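Local coordinates for beta-galactosidase (Geobacillus stearothermophilus, PDB 4OIF), which probably hydrolyses terminal non-reducing beta-D-galactose residues from beta-D-galactosides, as a glycoside hydrolase of family 42, at residues Asn255-Gln267 and Leu299-Leu313. Residues are numbered along the deposited sequence; the frame is centred on the assembly and turned at random.
Sequences NFMADTHDLIPFQ and LAMKVGFINDLYRSL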
# COMPACT_ATOMS: atom_id res chain seq x y z
N ASN A 255 -25.53 -15.51 -12.28
CA ASN A 255 -25.50 -14.08 -12.00
C ASN A 255 -24.15 -13.41 -12.26
O ASN A 255 -23.09 -13.87 -11.79
CB ASN A 255 -25.99 -13.78 -10.57
CG ASN A 255 -25.42 -14.72 -9.50
OD1 ASN A 255 -24.98 -15.85 -9.77
ND2 ASN A 255 -25.45 -14.24 -8.25
N PHE A 256 -24.20 -12.34 -13.05
CA PHE A 256 -23.04 -11.54 -13.43
C PHE A 256 -22.77 -10.42 -12.42
O PHE A 256 -23.65 -10.04 -11.64
CB PHE A 256 -23.24 -10.92 -14.82
CG PHE A 256 -23.12 -11.90 -15.96
CD1 PHE A 256 -22.80 -13.23 -15.75
CD2 PHE A 256 -23.32 -11.47 -17.28
CE1 PHE A 256 -22.69 -14.12 -16.81
CE2 PHE A 256 -23.21 -12.35 -18.35
CZ PHE A 256 -22.90 -13.68 -18.11
N MET A 257 -21.56 -9.87 -12.47
CA MET A 257 -21.17 -8.79 -11.58
C MET A 257 -20.73 -7.54 -12.34
O MET A 257 -20.53 -7.56 -13.56
CB MET A 257 -20.02 -9.23 -10.66
CG MET A 257 -20.35 -10.38 -9.73
SD MET A 257 -18.89 -11.28 -9.16
CE MET A 257 -18.43 -12.17 -10.64
N ALA A 258 -20.60 -6.44 -11.60
CA ALA A 258 -19.87 -5.27 -12.05
C ALA A 258 -18.62 -5.19 -11.17
O ALA A 258 -18.60 -5.76 -10.09
CB ALA A 258 -20.71 -4.02 -11.94
N ASP A 259 -17.59 -4.49 -11.63
CA ASP A 259 -16.38 -4.36 -10.81
C ASP A 259 -16.30 -3.02 -10.11
O ASP A 259 -16.52 -1.96 -10.70
CB ASP A 259 -15.13 -4.59 -11.64
CG ASP A 259 -14.69 -6.04 -11.61
OD1 ASP A 259 -15.29 -6.79 -10.82
OD2 ASP A 259 -13.76 -6.41 -12.36
N THR A 260 -15.91 -3.13 -8.84
CA THR A 260 -16.15 -2.14 -7.79
C THR A 260 -15.84 -0.68 -8.15
O THR A 260 -15.05 -0.39 -9.05
CB THR A 260 -15.36 -2.54 -6.51
OG1 THR A 260 -16.03 -2.04 -5.34
CG2 THR A 260 -13.91 -2.03 -6.56
N HIS A 261 -16.53 0.21 -7.42
CA HIS A 261 -16.38 1.67 -7.46
C HIS A 261 -17.07 2.30 -8.68
O HIS A 261 -18.08 3.00 -8.53
CB HIS A 261 -14.89 2.07 -7.40
CG HIS A 261 -14.65 3.55 -7.51
ND1 HIS A 261 -15.52 4.49 -7.01
CD2 HIS A 261 -13.63 4.24 -8.07
CE1 HIS A 261 -15.06 5.70 -7.25
NE2 HIS A 261 -13.91 5.58 -7.90
N ASP A 262 -16.53 2.07 -9.86
CA ASP A 262 -17.03 2.77 -11.04
C ASP A 262 -18.05 1.93 -11.77
O ASP A 262 -18.51 2.30 -12.85
CB ASP A 262 -15.89 3.15 -11.98
CG ASP A 262 -15.28 4.49 -11.62
OD1 ASP A 262 -16.04 5.41 -11.25
OD2 ASP A 262 -14.03 4.63 -11.71
N LEU A 263 -18.41 0.80 -11.17
CA LEU A 263 -19.41 -0.07 -11.77
C LEU A 263 -19.04 -0.40 -13.21
O LEU A 263 -19.83 -0.20 -14.13
CB LEU A 263 -20.80 0.58 -11.72
CG LEU A 263 -21.56 0.51 -10.40
CD1 LEU A 263 -22.95 1.07 -10.57
CD2 LEU A 263 -21.62 -0.92 -9.88
N ILE A 264 -17.82 -0.88 -13.41
CA ILE A 264 -17.36 -1.24 -14.73
C ILE A 264 -17.71 -2.70 -14.97
O ILE A 264 -18.07 -3.41 -14.04
CB ILE A 264 -15.85 -1.01 -14.88
CG1 ILE A 264 -15.07 -2.03 -14.05
CG2 ILE A 264 -15.51 0.43 -14.47
CD1 ILE A 264 -13.59 -1.81 -14.06
N PRO A 265 -17.67 -3.14 -16.23
CA PRO A 265 -17.99 -4.56 -16.42
C PRO A 265 -17.04 -5.44 -15.62
O PRO A 265 -15.87 -5.08 -15.46
CB PRO A 265 -17.80 -4.76 -17.92
CG PRO A 265 -18.02 -3.41 -18.52
CD PRO A 265 -17.58 -2.41 -17.50
N PHE A 266 -17.56 -6.54 -15.10
CA PHE A 266 -16.74 -7.50 -14.38
C PHE A 266 -15.55 -7.86 -15.27
O PHE A 266 -15.71 -8.12 -16.47
CB PHE A 266 -17.55 -8.74 -14.01
CG PHE A 266 -16.75 -9.80 -13.31
CD1 PHE A 266 -16.15 -9.53 -12.08
CD2 PHE A 266 -16.61 -11.06 -13.86
CE1 PHE A 266 -15.41 -10.51 -11.43
CE2 PHE A 266 -15.88 -12.05 -13.21
CZ PHE A 266 -15.27 -11.77 -11.99
N GLN A 267 -14.35 -7.83 -14.69
CA GLN A 267 -13.12 -7.98 -15.45
C GLN A 267 -12.59 -9.40 -15.43
O GLN A 267 -11.71 -9.74 -16.21
CB GLN A 267 -12.05 -7.03 -14.94
CG GLN A 267 -12.28 -5.59 -15.36
CD GLN A 267 -12.68 -5.50 -16.82
OE1 GLN A 267 -11.85 -5.69 -17.71
NE2 GLN A 267 -13.97 -5.25 -17.07
N LEU A 299 -23.87 8.51 -10.90
CA LEU A 299 -23.95 7.10 -10.52
C LEU A 299 -25.05 6.40 -11.30
O LEU A 299 -24.84 5.30 -11.84
CB LEU A 299 -24.19 6.97 -9.02
CG LEU A 299 -24.13 5.55 -8.45
CD1 LEU A 299 -22.84 4.88 -8.90
CD2 LEU A 299 -24.22 5.58 -6.93
N ALA A 300 -26.22 7.04 -11.36
CA ALA A 300 -27.38 6.47 -12.05
C ALA A 300 -27.04 6.21 -13.51
O ALA A 300 -27.39 5.16 -14.06
CB ALA A 300 -28.58 7.39 -11.94
N MET A 301 -26.34 7.16 -14.12
CA MET A 301 -25.85 7.01 -15.48
C MET A 301 -24.95 5.79 -15.62
O MET A 301 -25.11 5.01 -16.57
CB MET A 301 -25.09 8.26 -15.91
CG MET A 301 -24.66 8.24 -17.37
SD MET A 301 -23.84 9.76 -17.83
CE MET A 301 -22.48 9.71 -16.68
N LYS A 302 -24.00 5.63 -14.69
CA LYS A 302 -23.14 4.44 -14.71
C LYS A 302 -23.94 3.13 -14.66
O LYS A 302 -23.66 2.15 -15.40
CB LYS A 302 -22.14 4.47 -13.55
CG LYS A 302 -21.00 5.45 -13.71
CD LYS A 302 -20.08 5.37 -12.51
CE LYS A 302 -19.30 6.64 -12.31
NZ LYS A 302 -18.51 6.60 -11.04
N VAL A 303 -24.95 3.13 -13.79
CA VAL A 303 -25.81 1.96 -13.64
C VAL A 303 -26.54 1.67 -14.95
O VAL A 303 -26.60 0.52 -15.40
CB VAL A 303 -26.83 2.17 -12.50
CG1 VAL A 303 -27.74 0.95 -12.37
CG2 VAL A 303 -26.12 2.44 -11.19
N GLY A 304 -27.06 2.72 -15.56
CA GLY A 304 -27.77 2.59 -16.82
C GLY A 304 -26.86 2.05 -17.91
O GLY A 304 -27.29 1.25 -18.73
N PHE A 305 -25.60 2.48 -17.90
CA PHE A 305 -24.62 1.96 -18.84
C PHE A 305 -24.49 0.45 -18.68
O PHE A 305 -24.61 -0.31 -19.66
CB PHE A 305 -23.27 2.63 -18.65
CG PHE A 305 -22.19 2.13 -19.58
CD1 PHE A 305 -22.03 2.69 -20.84
CD2 PHE A 305 -21.32 1.11 -19.18
CE1 PHE A 305 -21.02 2.23 -21.70
CE2 PHE A 305 -20.32 0.65 -20.02
CZ PHE A 305 -20.16 1.21 -21.29
N ILE A 306 -24.26 -0.00 -17.44
CA ILE A 306 -24.14 -1.46 -17.27
C ILE A 306 -25.42 -2.21 -17.66
O ILE A 306 -25.37 -3.28 -18.28
CB ILE A 306 -23.76 -1.85 -15.83
CG1 ILE A 306 -22.35 -1.37 -15.53
CG2 ILE A 306 -23.75 -3.38 -15.69
CD1 ILE A 306 -21.29 -2.14 -16.29
N ASN A 307 -26.57 -1.64 -17.31
CA ASN A 307 -27.83 -2.25 -17.73
C ASN A 307 -27.90 -2.38 -19.23
O ASN A 307 -28.30 -3.40 -19.75
CB ASN A 307 -29.01 -1.43 -17.23
CG ASN A 307 -29.29 -1.64 -15.77
OD1 ASN A 307 -28.82 -2.60 -15.15
ND2 ASN A 307 -30.09 -0.75 -15.20
N ASP A 308 -27.48 -1.34 -19.95
CA ASP A 308 -27.57 -1.38 -21.39
C ASP A 308 -26.65 -2.47 -21.91
O ASP A 308 -27.00 -3.23 -22.85
CB ASP A 308 -27.24 -0.02 -21.97
CG ASP A 308 -28.32 1.01 -21.67
OD1 ASP A 308 -29.44 0.61 -21.28
OD2 ASP A 308 -28.06 2.22 -21.82
N LEU A 309 -25.49 -2.58 -21.29
CA LEU A 309 -24.55 -3.61 -21.70
C LEU A 309 -25.18 -5.01 -21.54
O LEU A 309 -25.22 -5.79 -22.50
CB LEU A 309 -23.25 -3.50 -20.89
CG LEU A 309 -22.23 -4.62 -21.10
CD1 LEU A 309 -21.77 -4.72 -22.55
CD2 LEU A 309 -21.05 -4.43 -20.17
N TYR A 310 -25.70 -5.30 -20.35
CA TYR A 310 -26.16 -6.65 -20.05
C TYR A 310 -27.49 -7.01 -20.71
O TYR A 310 -27.76 -8.17 -21.01
CB TYR A 310 -26.25 -6.84 -18.54
CG TYR A 310 -24.88 -6.96 -17.89
CD1 TYR A 310 -23.76 -7.26 -18.67
CD2 TYR A 310 -24.70 -6.79 -16.53
CE1 TYR A 310 -22.51 -7.38 -18.11
CE2 TYR A 310 -23.45 -6.90 -15.95
CZ TYR A 310 -22.35 -7.19 -16.75
OH TYR A 310 -21.09 -7.30 -16.22
N ARG A 311 -28.33 -6.01 -20.96
CA ARG A 311 -29.52 -6.23 -21.76
C ARG A 311 -29.06 -6.61 -23.16
O ARG A 311 -29.49 -7.62 -23.70
CB ARG A 311 -30.41 -4.99 -21.81
CG ARG A 311 -31.76 -5.22 -22.51
CD ARG A 311 -32.38 -3.90 -22.94
NE ARG A 311 -31.45 -3.17 -23.79
CZ ARG A 311 -30.79 -2.08 -23.43
NH1 ARG A 311 -30.96 -1.56 -22.22
NH2 ARG A 311 -29.96 -1.51 -24.29
N SER A 312 -28.15 -5.82 -23.71
CA SER A 312 -27.76 -6.02 -25.10
C SER A 312 -27.06 -7.35 -25.40
O SER A 312 -27.05 -7.78 -26.55
CB SER A 312 -26.88 -4.86 -25.56
OG SER A 312 -27.61 -3.64 -25.54
N LEU A 313 -26.46 -8.00 -24.40
CA LEU A 313 -25.77 -9.28 -24.62
C LEU A 313 -26.60 -10.31 -25.39
O LEU A 313 -26.09 -11.01 -26.27
CB LEU A 313 -25.34 -9.90 -23.30
CG LEU A 313 -24.10 -9.19 -22.75
CD1 LEU A 313 -23.81 -9.66 -21.35
CD2 LEU A 313 -22.91 -9.43 -23.69
O HOH W 1 -19.29 5.26 -7.95
O HOH W 2 -20.76 1.77 -15.73
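Helix 296-312 of the TIM-barrel domain packs against the barrel strand 252-259 and the hairpin that follows it, with Tyr310, Ile306 and Lys302 touching Phe256, Pro265 and Asp262 along its length. Tyr310 stands with CG beside its backbone N (chi1 -73°), which carries the ring out to the strand, where OH donates to Met257 O at 2.7 Å, the oxygen lying at the ring edge and the donor tilted 22° from the carbonyl plane. The edge of the Phe256 ring meets one face of Tyr310 in a T-shaped stack, planes at 68°, and Leu313 CD1 comes up to the Phe256 rim. Met257 CB points away from the helix, and its side chain touches Glu158, the predicted proton donor, so Tyr310 grips the backbone behind a residue beside the probable active site. Strand 264-265 folds back antiparallel on the barrel strand, and a G1 beta bulge sets Leu263 and Ile264 both opposite Asp259. From this turn Leu263 CD1 reaches Val303 CG2 at 3.5 Å, while Pro265 lays CD against Ile306 CD1 (3.9 Å) and CG against Leu309 CD2 (3.6 Å). A water donates to both Leu263 O and Lys302 O, tying turn to helix. Extended beyond CG, Lys302 passes over the Asp262 carbonyl and brings NZ to Asp262 OD1 at 2.7 Å, almost in line with the C-O bond. Glu294 also pairs with this ammonium and Arg437 with Asp262 OD2; a methionine in place of Lys302 would probably leave the Asp262 and Glu294 carboxylates without the charge they share.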